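Local coordinates for putative transcriptional regulator (TetR/AcrR family) (Acinetobacter sp., PDB 3KNW), which probably binds DNA as a transcriptional regulator of the TetR/AcrR family, pairing a predicted helix-turn-helix motif with an all-helical C-terminal region, at residues I19-F24 and L66-S71; S71-R76 and K137-R142; D89-Y94 and Q167-M172. One frame throughout, in Å; residues are numbered along the deposited sequence.

Interaction 1: residues I19-F24 and L66-S71; sequences ILDSGF and LKHYIS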
ATOM      1  N   ILE A  19      15.890  -2.460  22.642  1.00 17.52           N
ATOM      2  CA  ILE A  19      14.457  -2.364  22.873  1.00 16.83           C
ATOM      3  C   ILE A  19      13.735  -1.868  21.620  1.00 17.33           C
ATOM      4  O   ILE A  19      12.742  -2.448  21.213  1.00 17.99           O
ATOM      5  CB  ILE A  19      14.136  -1.487  24.078  1.00 16.36           C
ATOM      6  CG1 ILE A  19      14.744  -2.089  25.364  1.00 15.50           C
ATOM      7  CG2 ILE A  19      12.638  -1.367  24.274  1.00 14.77           C
ATOM      8  CD1 ILE A  19      14.759  -1.166  26.466  1.00 12.93           C
ATOM      9  N   LEU A  20      14.229  -0.806  21.014  1.00 17.89           N
ATOM     10  CA  LEU A  20      13.637  -0.282  19.789  1.00 18.59           C
ATOM     11  C   LEU A  20      13.643  -1.346  18.716  1.00 19.91           C
ATOM     12  O   LEU A  20      12.629  -1.561  18.065  1.00 21.11           O
ATOM     13  CB  LEU A  20      14.376   0.956  19.302  1.00 17.57           C
ATOM     14  CG  LEU A  20      14.070   2.133  20.212  1.00 17.41           C
ATOM     15  CD1 LEU A  20      15.198   3.123  20.127  1.00 19.36           C
ATOM     16  CD2 LEU A  20      12.733   2.797  19.864  1.00 14.68           C
ATOM     17  N   ASP A  21      14.772  -2.038  18.541  1.00 20.80           N
ATOM     18  CA  ASP A  21      14.866  -3.082  17.528  1.00 21.26           C
ATOM     19  C   ASP A  21      13.950  -4.281  17.805  1.00 20.44           C
ATOM     20  O   ASP A  21      13.303  -4.777  16.875  1.00 20.64           O
ATOM     21  CB  ASP A  21      16.329  -3.481  17.302  1.00 22.17           C
ATOM     22  CG  ASP A  21      17.162  -2.314  16.695  1.00 26.49           C
ATOM     23  OD1 ASP A  21      16.549  -1.428  16.001  1.00 31.14           O
ATOM     24  OD2 ASP A  21      18.411  -2.277  16.915  1.00 29.53           O
ATOM     25  N   SER A  22      13.862  -4.724  19.054  1.00 19.51           N
ATOM     26  CA  SER A  22      12.787  -5.637  19.466  1.00 19.36           C
ATOM     27  C   SER A  22      11.413  -5.112  19.029  1.00 18.89           C
ATOM     28  O   SER A  22      10.671  -5.812  18.329  1.00 19.16           O
ATOM     29  CB  SER A  22      12.752  -5.817  20.980  1.00 19.26           C
ATOM     30  OG  SER A  22      13.908  -6.478  21.439  1.00 21.15           O
ATOM     31  N   GLY A  23      11.078  -3.887  19.438  1.00 17.89           N
ATOM     32  CA  GLY A  23       9.793  -3.310  19.104  1.00 17.74           C
ATOM     33  C   GLY A  23       9.530  -3.280  17.588  1.00 17.77           C
ATOM     34  O   GLY A  23       8.439  -3.624  17.130  1.00 16.26           O
ATOM     35  N   PHE A  24      10.569  -2.916  16.843  1.00 17.94           N
ATOM     36  CA  PHE A  24      10.483  -2.721  15.429  1.00 19.36           C
ATOM     37  C   PHE A  24      10.080  -4.004  14.706  1.00 20.17           C
ATOM     38  O   PHE A  24       9.188  -3.983  13.874  1.00 20.18           O
ATOM     39  CB  PHE A  24      11.812  -2.218  14.864  1.00 19.49           C
ATOM     40  CG  PHE A  24      11.783  -2.102  13.386  1.00 18.26           C
ATOM     41  CD1 PHE A  24      11.000  -1.140  12.787  1.00 17.64           C
ATOM     42  CD2 PHE A  24      12.456  -2.998  12.593  1.00 19.09           C
ATOM     43  CE1 PHE A  24      10.918  -1.044  11.435  1.00 15.83           C
ATOM     44  CE2 PHE A  24      12.388  -2.901  11.221  1.00 18.59           C
ATOM     45  CZ  PHE A  24      11.609  -1.923  10.644  1.00 17.75           C
ATOM     46  N   LEU A  66       9.778   5.267  15.411  1.00 21.51           N
ATOM     47  CA  LEU A  66       9.685   5.755  14.049  1.00 22.58           C
ATOM     48  C   LEU A  66      10.823   6.686  13.745  1.00 22.96           C
ATOM     49  O   LEU A  66      11.299   6.718  12.629  1.00 22.68           O
ATOM     50  CB  LEU A  66       8.346   6.448  13.756  1.00 22.88           C
ATOM     51  CG  LEU A  66       7.111   5.529  13.754  1.00 23.21           C
ATOM     52  CD1 LEU A  66       5.880   6.420  13.636  1.00 22.10           C
ATOM     53  CD2 LEU A  66       7.118   4.376  12.683  1.00 21.83           C
ATOM     54  N   LYS A  67      11.221   7.474  14.734  1.00 24.25           N
ATOM     55  CA  LYS A  67      12.303   8.432  14.557  1.00 25.23           C
ATOM     56  C   LYS A  67      13.586   7.665  14.267  1.00 25.35           C
ATOM     57  O   LYS A  67      14.348   8.047  13.370  1.00 25.98           O
ATOM     58  CB  LYS A  67      12.503   9.329  15.792  1.00 25.50           C
ATOM     59  CG  LYS A  67      11.695  10.644  15.798  1.00 27.92           C
ATOM     60  CD  LYS A  67      12.118  11.561  16.952  1.00 29.94           C
ATOM     61  CE  LYS A  67      11.105  12.689  17.231  1.00 33.08           C
ATOM     62  NZ  LYS A  67       9.971  12.344  18.187  1.00 33.66           N
ATOM     63  N   HIS A  68      13.808   6.594  15.036  1.00 25.68           N
ATOM     64  CA  HIS A  68      15.019   5.783  14.928  1.00 25.52           C
ATOM     65  C   HIS A  68      15.045   5.069  13.606  1.00 25.00           C
ATOM     66  O   HIS A  68      16.107   4.927  12.999  1.00 25.23           O
ATOM     67  CB  HIS A  68      15.135   4.755  16.068  1.00 25.65           C
ATOM     68  CG  HIS A  68      16.302   3.829  15.917  1.00 25.67           C
ATOM     69  ND1 HIS A  68      17.607   4.275  15.914  1.00 26.75           N
ATOM     70  CD2 HIS A  68      16.361   2.490  15.707  1.00 26.73           C
ATOM     71  CE1 HIS A  68      18.422   3.247  15.735  1.00 27.78           C
ATOM     72  NE2 HIS A  68      17.691   2.151  15.621  1.00 28.36           N
ATOM     73  N   TYR A  69      13.877   4.635  13.164  1.00 24.39           N
ATOM     74  CA  TYR A  69      13.738   4.054  11.840  1.00 24.41           C
ATOM     75  C   TYR A  69      14.136   5.046  10.725  1.00 23.88           C
ATOM     76  O   TYR A  69      14.927   4.718   9.855  1.00 23.46           O
ATOM     77  CB  TYR A  69      12.303   3.540  11.622  1.00 24.59           C
ATOM     78  CG  TYR A  69      12.087   2.980  10.232  1.00 26.46           C
ATOM     79  CD1 TYR A  69      12.666   1.773   9.850  1.00 27.46           C
ATOM     80  CD2 TYR A  69      11.327   3.667   9.298  1.00 28.50           C
ATOM     81  CE1 TYR A  69      12.506   1.262   8.567  1.00 29.48           C
ATOM     82  CE2 TYR A  69      11.136   3.163   8.013  1.00 30.07           C
ATOM     83  CZ  TYR A  69      11.736   1.961   7.650  1.00 30.61           C
ATOM     84  OH  TYR A  69      11.564   1.462   6.380  1.00 31.85           O
ATOM     85  N   ILE A  70      13.598   6.257  10.778  1.00 23.76           N
ATOM     86  CA  ILE A  70      13.840   7.265   9.766  1.00 23.07           C
ATOM     87  C   ILE A  70      15.324   7.634   9.796  1.00 23.81           C
ATOM     88  O   ILE A  70      15.939   7.764   8.745  1.00 22.83           O
ATOM     89  CB  ILE A  70      12.976   8.533  10.018  1.00 22.96           C
ATOM     90  CG1 ILE A  70      11.498   8.243   9.755  1.00 22.71           C
ATOM     91  CG2 ILE A  70      13.415   9.685   9.115  1.00 20.10           C
ATOM     92  CD1 ILE A  70      10.537   9.095  10.587  1.00 18.56           C
ATOM     93  N   SER A  71      15.890   7.765  11.003  1.00 24.15           N
ATOM     94  CA  SER A  71      17.287   8.228  11.184  1.00 25.16           C
ATOM     95  C   SER A  71      18.321   7.283  10.585  1.00 25.75           C
ATOM     96  O   SER A  71      19.304   7.717   9.964  1.00 25.25           O
ATOM     97  CB  SER A  71      17.614   8.480  12.672  1.00 25.22           C
ATOM     98  OG  SER A  71      18.996   8.259  12.940  1.00 26.44           O
TER

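Interaction 2: residues S71-R76 and K137-R142; sequences SDYQIR and KRLIAR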
ATOM      1  N   SER A  71      15.890   7.765  11.003  1.00 24.15           N
ATOM      2  CA  SER A  71      17.287   8.228  11.184  1.00 25.16           C
ATOM      3  C   SER A  71      18.321   7.283  10.585  1.00 25.75           C
ATOM      4  O   SER A  71      19.304   7.717   9.964  1.00 25.25           O
ATOM      5  CB  SER A  71      17.614   8.480  12.672  1.00 25.22           C
ATOM      6  OG  SER A  71      18.996   8.259  12.940  1.00 26.44           O
ATOM      7  N   ASP A  72      18.101   5.996  10.819  1.00 27.06           N
ATOM      8  CA  ASP A  72      18.880   4.950  10.198  1.00 28.24           C
ATOM      9  C   ASP A  72      18.638   4.890   8.674  1.00 28.77           C
ATOM     10  O   ASP A  72      19.607   4.725   7.907  1.00 29.34           O
ATOM     11  CB  ASP A  72      18.552   3.597  10.846  1.00 28.94           C
ATOM     12  CG  ASP A  72      19.194   3.415  12.230  1.00 31.24           C
ATOM     13  OD1 ASP A  72      19.928   4.341  12.709  1.00 35.75           O
ATOM     14  OD2 ASP A  72      18.971   2.323  12.828  1.00 31.86           O
ATOM     15  N   TYR A  73      17.380   5.028   8.228  1.00 28.46           N
ATOM     16  CA  TYR A  73      17.066   5.021   6.792  1.00 28.51           C
ATOM     17  C   TYR A  73      17.923   6.057   6.061  1.00 28.78           C
ATOM     18  O   TYR A  73      18.579   5.737   5.062  1.00 29.73           O
ATOM     19  CB  TYR A  73      15.605   5.354   6.542  1.00 28.71           C
ATOM     20  CG  TYR A  73      15.062   4.857   5.232  1.00 29.86           C
ATOM     21  CD1 TYR A  73      14.204   3.757   5.179  1.00 31.59           C
ATOM     22  CD2 TYR A  73      15.375   5.474   4.049  1.00 29.03           C
ATOM     23  CE1 TYR A  73      13.687   3.279   3.962  1.00 30.20           C
ATOM     24  CE2 TYR A  73      14.863   4.993   2.834  1.00 30.97           C
ATOM     25  CZ  TYR A  73      14.021   3.902   2.802  1.00 29.44           C
ATOM     26  OH  TYR A  73      13.520   3.460   1.611  1.00 24.11           O
ATOM     27  N   GLN A  74      17.980   7.282   6.577  1.00 27.74           N
ATOM     28  CA  GLN A  74      18.729   8.315   5.879  1.00 27.44           C
ATOM     29  C   GLN A  74      20.263   8.096   5.909  1.00 26.45           C
ATOM     30  O   GLN A  74      20.947   8.373   4.916  1.00 26.28           O
ATOM     31  CB  GLN A  74      18.316   9.732   6.327  1.00 27.60           C
ATOM     32  CG  GLN A  74      18.666  10.102   7.742  1.00 29.29           C
ATOM     33  CD  GLN A  74      18.536  11.601   7.997  1.00 32.69           C
ATOM     34  OE1 GLN A  74      18.961  12.422   7.167  1.00 35.15           O
ATOM     35  NE2 GLN A  74      17.948  11.965   9.147  1.00 32.50           N
ATOM     36  N   ILE A  75      20.790   7.598   7.020  1.00 25.19           N
ATOM     37  CA  ILE A  75      22.167   7.162   7.066  1.00 24.37           C
ATOM     38  C   ILE A  75      22.406   6.082   6.002  1.00 23.66           C
ATOM     39  O   ILE A  75      23.434   6.123   5.321  1.00 23.86           O
ATOM     40  CB  ILE A  75      22.552   6.593   8.452  1.00 24.63           C
ATOM     41  CG1 ILE A  75      22.479   7.678   9.524  1.00 25.41           C
ATOM     42  CG2 ILE A  75      23.962   5.992   8.442  1.00 23.25           C
ATOM     43  CD1 ILE A  75      22.513   7.105  10.947  1.00 24.15           C
ATOM     44  N   ARG A  76      21.474   5.132   5.853  1.00 22.61           N
ATOM     45  CA  ARG A  76      21.608   4.076   4.834  1.00 21.65           C
ATOM     46  C   ARG A  76      21.529   4.665   3.427  1.00 20.81           C
ATOM     47  O   ARG A  76      22.247   4.232   2.556  1.00 21.88           O
ATOM     48  CB  ARG A  76      20.594   2.942   5.025  1.00 21.22           C
ATOM     49  N   LYS A 137       7.638  12.343   3.068  1.00  7.11           N
ATOM     50  CA  LYS A 137       7.848  13.571   2.257  1.00  8.56           C
ATOM     51  C   LYS A 137       9.343  13.866   2.005  1.00  8.37           C
ATOM     52  O   LYS A 137       9.728  14.310   0.944  1.00  8.31           O
ATOM     53  CB  LYS A 137       7.224  14.796   2.917  1.00  9.14           C
ATOM     54  CG  LYS A 137       5.721  14.829   3.006  1.00 12.26           C
ATOM     55  CD  LYS A 137       5.034  15.072   1.679  1.00 15.39           C
ATOM     56  CE  LYS A 137       3.712  15.897   1.882  1.00 17.84           C
ATOM     57  NZ  LYS A 137       2.930  15.536   3.172  1.00 15.79           N
ATOM     58  N   ARG A 138      10.187  13.607   2.982  1.00  9.63           N
ATOM     59  CA  ARG A 138      11.599  13.810   2.768  1.00 11.84           C
ATOM     60  C   ARG A 138      12.237  12.841   1.756  1.00 12.08           C
ATOM     61  O   ARG A 138      13.083  13.250   0.947  1.00 12.43           O
ATOM     62  CB  ARG A 138      12.333  13.741   4.083  1.00 12.42           C
ATOM     63  CG  ARG A 138      12.397  15.076   4.790  1.00 15.54           C
ATOM     64  CD  ARG A 138      13.484  15.004   5.829  1.00 19.54           C
ATOM     65  NE  ARG A 138      13.123  14.237   7.020  1.00 21.99           N
ATOM     66  CZ  ARG A 138      14.010  13.594   7.800  1.00 25.80           C
ATOM     67  NH1 ARG A 138      13.593  12.949   8.891  1.00 24.33           N
ATOM     68  NH2 ARG A 138      15.320  13.558   7.487  1.00 26.62           N
ATOM     69  N   LEU A 139      11.833  11.572   1.815  1.00 11.51           N
ATOM     70  CA  LEU A 139      12.310  10.576   0.898  1.00 11.89           C
ATOM     71  C   LEU A 139      11.910  10.924  -0.511  1.00 11.88           C
ATOM     72  O   LEU A 139      12.732  10.953  -1.402  1.00 13.49           O
ATOM     73  CB  LEU A 139      11.828   9.212   1.317  1.00 12.76           C
ATOM     74  CG  LEU A 139      12.242   8.089   0.386  1.00 15.08           C
ATOM     75  CD1 LEU A 139      13.749   7.946   0.335  1.00 14.79           C
ATOM     76  CD2 LEU A 139      11.568   6.800   0.797  1.00 13.45           C
ATOM     77  N   ILE A 140      10.692  11.317  -0.743  1.00 12.77           N
ATOM     78  CA  ILE A 140      10.308  11.651  -2.122  1.00 13.28           C
ATOM     79  C   ILE A 140      11.188  12.824  -2.618  1.00 14.87           C
ATOM     80  O   ILE A 140      11.593  12.869  -3.763  1.00 16.35           O
ATOM     81  CB  ILE A 140       8.799  11.961  -2.210  1.00 13.25           C
ATOM     82  CG1 ILE A 140       7.991  10.659  -1.949  1.00 15.11           C
ATOM     83  CG2 ILE A 140       8.441  12.553  -3.537  1.00  6.74           C
ATOM     84  CD1 ILE A 140       6.417  10.879  -1.864  1.00 13.55           C
ATOM     85  N   ALA A 141      11.507  13.741  -1.729  1.00 15.57           N
ATOM     86  CA  ALA A 141      12.255  14.937  -2.066  1.00 16.60           C
ATOM     87  C   ALA A 141      13.745  14.620  -2.330  1.00 17.17           C
ATOM     88  O   ALA A 141      14.319  15.158  -3.240  1.00 17.59           O
ATOM     89  CB  ALA A 141      12.084  16.029  -0.936  1.00 14.13           C
ATOM     90  N   ARG A 142      14.356  13.727  -1.555  1.00 18.99           N
ATOM     91  CA  ARG A 142      15.678  13.177  -1.923  1.00 19.47           C
ATOM     92  C   ARG A 142      15.617  12.496  -3.301  1.00 19.12           C
ATOM     93  O   ARG A 142      16.451  12.746  -4.118  1.00 19.63           O
ATOM     94  CB  ARG A 142      16.179  12.139  -0.910  1.00 20.54           C
ATOM     95  CG  ARG A 142      16.460  12.622   0.485  1.00 22.07           C
ATOM     96  CD  ARG A 142      17.715  13.394   0.553  1.00 26.50           C
ATOM     97  NE  ARG A 142      18.963  12.604   0.498  1.00 29.72           N
ATOM     98  CZ  ARG A 142      19.441  11.847   1.494  1.00 28.68           C
ATOM     99  NH1 ARG A 142      20.593  11.209   1.339  1.00 26.96           N
ATOM    100  NH2 ARG A 142      18.760  11.707   2.629  1.00 29.21           N
TER

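Interaction 3: residues D89-Y94 and Q167-M172; sequences DKLMNY and QVIYQM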
ATOM      1  N   ASP A  89      22.119   5.500 -11.813  1.00  7.88           N
ATOM      2  CA  ASP A  89      22.525   4.264 -11.194  1.00  8.27           C
ATOM      3  C   ASP A  89      22.330   4.369  -9.712  1.00  7.53           C
ATOM      4  O   ASP A  89      22.044   3.370  -9.073  1.00  8.29           O
ATOM      5  CB  ASP A  89      23.992   3.867 -11.582  1.00  8.35           C
ATOM      6  CG  ASP A  89      24.120   3.465 -13.071  1.00 10.69           C
ATOM      7  OD1 ASP A  89      23.123   3.589 -13.843  1.00 13.73           O
ATOM      8  OD2 ASP A  89      25.208   3.051 -13.492  1.00 13.99           O
ATOM      9  N   LYS A  90      22.476   5.546  -9.132  1.00  6.78           N
ATOM     10  CA  LYS A  90      22.246   5.627  -7.689  1.00  6.70           C
ATOM     11  C   LYS A  90      20.789   5.294  -7.352  1.00  6.95           C
ATOM     12  O   LYS A  90      20.487   4.680  -6.311  1.00  6.91           O
ATOM     13  CB  LYS A  90      22.581   7.018  -7.174  1.00  7.25           C
ATOM     14  CG  LYS A  90      24.062   7.222  -6.768  1.00  6.16           C
ATOM     15  CD  LYS A  90      24.272   8.635  -6.307  1.00  5.03           C
ATOM     16  CE  LYS A  90      25.688   9.186  -6.669  1.00  7.60           C
ATOM     17  NZ  LYS A  90      25.649  10.666  -6.796  1.00  6.95           N
ATOM     18  N   LEU A  91      19.899   5.716  -8.259  1.00  6.71           N
ATOM     19  CA  LEU A  91      18.461   5.605  -8.091  1.00  6.10           C
ATOM     20  C   LEU A  91      18.027   4.170  -8.393  1.00  6.32           C
ATOM     21  O   LEU A  91      17.130   3.637  -7.752  1.00  6.15           O
ATOM     22  CB  LEU A  91      17.735   6.593  -9.022  1.00  4.96           C
ATOM     23  CG  LEU A  91      16.206   6.559  -8.924  1.00  4.25           C
ATOM     24  CD1 LEU A  91      15.749   6.576  -7.526  1.00  2.00           C
ATOM     25  CD2 LEU A  91      15.625   7.696  -9.622  1.00  3.70           C
HETATM   26  N   MSE A  92      18.683   3.532  -9.345  1.00  6.46           N
HETATM   27  CA  MSE A  92      18.357   2.124  -9.664  1.00  6.74           C
HETATM   28  C   MSE A  92      18.894   1.245  -8.573  1.00  6.92           C
HETATM   29  O   MSE A  92      18.291   0.281  -8.202  1.00  8.41           O
HETATM   30  CB  MSE A  92      18.902   1.704 -11.023  1.00  6.02           C
HETATM   31  CG  MSE A  92      18.196   2.353 -12.206  1.00  3.84           C
HETATM   32 SE   MSE A  92      16.279   2.153 -12.224  0.70  2.00          SE
HETATM   33  CE  MSE A  92      16.156   0.200 -12.071  1.00  5.28           C
ATOM     34  N   ASN A  93      20.000   1.630  -7.995  1.00  6.91           N
ATOM     35  CA  ASN A  93      20.510   0.943  -6.828  1.00  7.36           C
ATOM     36  C   ASN A  93      19.542   0.852  -5.650  1.00  7.09           C
ATOM     37  O   ASN A  93      19.198  -0.237  -5.199  1.00  5.99           O
ATOM     38  CB  ASN A  93      21.712   1.713  -6.343  1.00  8.02           C
ATOM     39  CG  ASN A  93      22.906   0.969  -6.431  1.00  9.91           C
ATOM     40  OD1 ASN A  93      23.679   1.111  -7.394  1.00 14.73           O
ATOM     41  ND2 ASN A  93      23.140   0.160  -5.403  1.00 13.21           N
ATOM     42  N   TYR A  94      19.174   2.022  -5.135  1.00  7.26           N
ATOM     43  CA  TYR A  94      18.157   2.166  -4.101  1.00  8.36           C
ATOM     44  C   TYR A  94      16.918   1.315  -4.359  1.00  8.20           C
ATOM     45  O   TYR A  94      16.501   0.549  -3.512  1.00  9.12           O
ATOM     46  CB  TYR A  94      17.697   3.617  -4.005  1.00  8.34           C
ATOM     47  CG  TYR A  94      16.471   3.809  -3.161  1.00  9.51           C
ATOM     48  CD1 TYR A  94      16.514   3.626  -1.796  1.00  8.60           C
ATOM     49  CD2 TYR A  94      15.249   4.165  -3.739  1.00 11.85           C
ATOM     50  CE1 TYR A  94      15.388   3.797  -1.029  1.00  9.76           C
ATOM     51  CE2 TYR A  94      14.117   4.335  -2.974  1.00 10.43           C
ATOM     52  CZ  TYR A  94      14.201   4.155  -1.605  1.00  9.50           C
ATOM     53  OH  TYR A  94      13.076   4.324  -0.822  1.00 11.40           O
ATOM     54  N   GLN A 167       7.331  11.048  -7.418  1.00 12.15           N
ATOM     55  CA  GLN A 167       6.055  10.575  -6.863  1.00 11.78           C
ATOM     56  C   GLN A 167       5.544   9.349  -7.624  1.00 12.23           C
ATOM     57  O   GLN A 167       5.064   8.377  -7.019  1.00 11.51           O
ATOM     58  CB  GLN A 167       4.964  11.653  -6.956  1.00 12.33           C
ATOM     59  CG  GLN A 167       5.049  12.780  -5.903  1.00 11.87           C
ATOM     60  CD  GLN A 167       4.001  13.860  -6.146  1.00 14.60           C
ATOM     61  OE1 GLN A 167       2.794  13.707  -5.781  1.00 15.91           O
ATOM     62  NE2 GLN A 167       4.431  14.943  -6.760  1.00 10.79           N
ATOM     63  N   VAL A 168       5.602   9.442  -8.945  1.00 10.88           N
ATOM     64  CA  VAL A 168       5.224   8.367  -9.732  1.00 11.44           C
ATOM     65  C   VAL A 168       6.015   7.126  -9.346  1.00 10.86           C
ATOM     66  O   VAL A 168       5.456   6.057  -9.047  1.00  9.21           O
ATOM     67  CB  VAL A 168       5.520   8.640 -11.173  1.00 12.65           C
ATOM     68  CG1 VAL A 168       5.368   7.290 -11.923  1.00 14.12           C
ATOM     69  CG2 VAL A 168       4.592   9.715 -11.672  1.00 11.27           C
ATOM     70  N   ILE A 169       7.325   7.270  -9.340  1.00 10.45           N
ATOM     71  CA  ILE A 169       8.162   6.130  -9.015  1.00 11.05           C
ATOM     72  C   ILE A 169       7.846   5.620  -7.596  1.00 10.87           C
ATOM     73  O   ILE A 169       7.554   4.400  -7.394  1.00 11.38           O
ATOM     74  CB  ILE A 169       9.631   6.468  -9.159  1.00 11.20           C
ATOM     75  CG1 ILE A 169       9.986   6.631 -10.610  1.00 12.84           C
ATOM     76  CG2 ILE A 169      10.497   5.401  -8.555  1.00 12.57           C
ATOM     77  CD1 ILE A 169      11.373   7.198 -10.787  1.00 14.78           C
ATOM     78  N   TYR A 170       7.808   6.535  -6.634  1.00  9.69           N
ATOM     79  CA  TYR A 170       7.569   6.083  -5.281  1.00 10.90           C
ATOM     80  C   TYR A 170       6.154   5.463  -5.092  1.00 10.10           C
ATOM     81  O   TYR A 170       5.991   4.480  -4.389  1.00 10.17           O
ATOM     82  CB  TYR A 170       7.855   7.181  -4.274  1.00 10.45           C
ATOM     83  CG  TYR A 170       7.824   6.695  -2.857  1.00 13.50           C
ATOM     84  CD1 TYR A 170       8.930   6.119  -2.273  1.00 15.43           C
ATOM     85  CD2 TYR A 170       6.704   6.840  -2.085  1.00 17.21           C
ATOM     86  CE1 TYR A 170       8.915   5.696  -0.931  1.00 15.34           C
ATOM     87  CE2 TYR A 170       6.689   6.412  -0.745  1.00 18.95           C
ATOM     88  CZ  TYR A 170       7.806   5.874  -0.181  1.00 15.54           C
ATOM     89  OH  TYR A 170       7.774   5.446   1.126  1.00 19.84           O
ATOM     90  N   GLN A 171       5.161   6.003  -5.765  1.00  9.88           N
ATOM     91  CA  GLN A 171       3.827   5.465  -5.658  1.00  9.77           C
ATOM     92  C   GLN A 171       3.756   4.085  -6.257  1.00  9.80           C
ATOM     93  O   GLN A 171       3.186   3.224  -5.651  1.00 11.30           O
ATOM     94  CB  GLN A 171       2.836   6.359  -6.358  1.00  9.66           C
ATOM     95  CG  GLN A 171       2.466   7.560  -5.521  1.00  9.42           C
ATOM     96  CD  GLN A 171       1.653   8.579  -6.258  1.00  7.41           C
ATOM     97  OE1 GLN A 171       1.493   9.686  -5.805  1.00  7.29           O
ATOM     98  NE2 GLN A 171       1.146   8.212  -7.384  1.00  9.04           N
HETATM   99  N   MSE A 172       4.347   3.875  -7.427  1.00  9.59           N
HETATM  100  CA  MSE A 172       4.367   2.574  -8.103  1.00  8.30           C
HETATM  101  C   MSE A 172       5.087   1.554  -7.325  1.00  9.63           C
HETATM  102  O   MSE A 172       4.623   0.417  -7.247  1.00 10.35           O
HETATM  103  CB  MSE A 172       4.979   2.681  -9.485  1.00  8.38           C
HETATM  104  CG  MSE A 172       5.203   1.335 -10.232  1.00  8.76           C
HETATM  105 SE   MSE A 172       5.994   1.766 -11.957  0.70  3.64          SE
HETATM  106  CE  MSE A 172       7.788   2.025 -11.437  1.00  6.72           C
TER

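Interaction 1: residues I19-F24 and L66-S71
Phe-24 meets Tyr-69, and Leu-20 and Asp-21 meet His-68, where the first helix of the predicted TetR-type DNA-binding domain crosses the long helix 58-81. That long helix, as in other TetR regulators, runs from the helix-turn-helix region into the helical core. The short segments pass nearly at right angles, 94° between their directions, with axes 10.6 Å apart, so the contact is confined to a few side chains.

The aromatic pair makes the apolar part. In both residues CG stands anti to the backbone N (chi1 176° in Phe-24), which sends each ring across the gap between the helices. The planes lie only 19° apart, yet the rings are slid past one another with little overlap. Phe-24 CE1 and CZ approach the Tyr-69 CD1-CE1 bond obliquely, the nearest pair being Phe-24 CE1 and Tyr-69 CD1 at 3.7 Å. Leu-20 adds a looser touch, its CD1 lying 4.4 Å from His-68 CB, while its side chain also packs on Phe-55, Phe-61 and Leu-65. Leu-113 of helix 111-119 lies against Tyr-69.

The polar part is electrostatic at most. The Asp-21 carboxylate and the His-68 imidazole approach crosswise without a hydrogen bond, and any attraction would probably be stronger if the histidine were charged. Asp-21 OD1 sits at the edge of the imidazole, near its plane, 3.8 Å from His-68 NE2.

Interaction 2: residues S71-R76 and K137-R142
The turns bearing Tyr-73 and Gln-74, and Arg-138, Leu-139 and Arg-142, lie side by side and point the same way: the two short helical segments diverge by only 9°, with axes 11.9 Å apart. Gln-74 and Leu-139 have the nearest CA atoms, at 8.4 Å, a spacing that is bridged by side chains. Helix 58-81 is thereby joined to helix 126-153 within the helical body of the TetR-type fold.

Tyr-73 and Leu-139 cross at about a right angle, and the two methyls of the leucine share the phenol. Leu-139 CD1 is 4.0 Å from Tyr-73 CE2, whereas CD2 lies beside the hydroxyl, which is hydrogen-bonded to the hydroxyl of Tyr-94.

Gln-74 has CG lodged between its backbone N and carbonyl carbon (chi1 67°), then runs out extended, carrying its amide to the guanidinium of Arg-138. The amide arrives at the guanidinium edge with the planes 68° apart. Gln-74 NE2 is 3.5 Å from Arg-138 NH2. Nearer the root of the same side chain, Arg-142 NH2 approaches Gln-74 CB, while Arg-142 NH1 is hydrogen-bonded to Asn-78 OD1.

The glutamine and Arg-138 form no hydrogen bond, because their nearest atoms are two donors and Gln-74 OE1, at 3.8 Å from Arg-138 NH2, is too distant. Contact between the segments thus rests mainly on van der Waals packing, with the amide oxygen perhaps offering a modest attraction to the guanidinium charge.

Interaction 3: residues D89-Y94 and Q167-M172
Leu-91 and Tyr-94 turn CG anti to their backbone N atoms (chi1 180° and 169°), and on the facing helix Tyr-170 does the same (chi1 -171°); these torsions aim the side chains into the gap where Leu-91 meets Ile-169 and Tyr-94 meets Tyr-170. The backbones stay well apart, the nearest CA atoms being those of Leu-91 and Ile-169 at 10.4 Å. Only 91 Å² is buried between the segments, although all four touching residues are buried in the protein.

Two points of contact result. Methyl meets methyl where Leu-91 CD2 lies 4.4 Å from Ile-169 CD1, a loose apolar touch. One turn further along helix 87-100, the Tyr-94 hydroxyl comes to the edge of the Tyr-170 ring, near its plane; Tyr-94 OH is 4.4 Å from Tyr-170 CE1. This is not a polar bond: the hydroxyl has its hydrogen-bonding partners in Tyr-73 OH and Trp-98 NE1, which probably help to fix its position. The Trp-98 ring also meets that of Tyr-94 with the planes nearly perpendicular, so the phenol is held by packing as well as by its oxygen.

Helix 126-153 fills in alongside, with Leu-139 against both tyrosines and Ile-147 against Leu-91. Helix 187-200 packs on the selenomethionines Met-92 and Met-172, and helix 162-183 turns another side to the second subunit, where Gln-171 and Met-172 pack on Met-172 and Gln-171 of that subunit, consistent with the helical dimer interface usual in TetR regulators.

How the interactions relate
The three contacts trace a path from the predicted DNA-binding end of the chain toward the dimer interface. Helix 58-81 carries the first two, which share Ser-71 and have centres about 15 Å apart; Ile-70 of the first packs on Arg-138 of the second. Interactions 2 and 3, with centres about 13 Å apart, are coupled more firmly: Tyr-73 OH and Tyr-94 OH are 2.6 Å apart, a probable hydrogen bond, and Leu-139 of interaction 2 packs against both tyrosines of interaction 3. Interactions 1 and 3 lie on opposite sides of the chain's centre, centres about 24 Å apart, and do not touch, so interaction 2 bridges them. Interactions 2 and 3 both reach the second subunit.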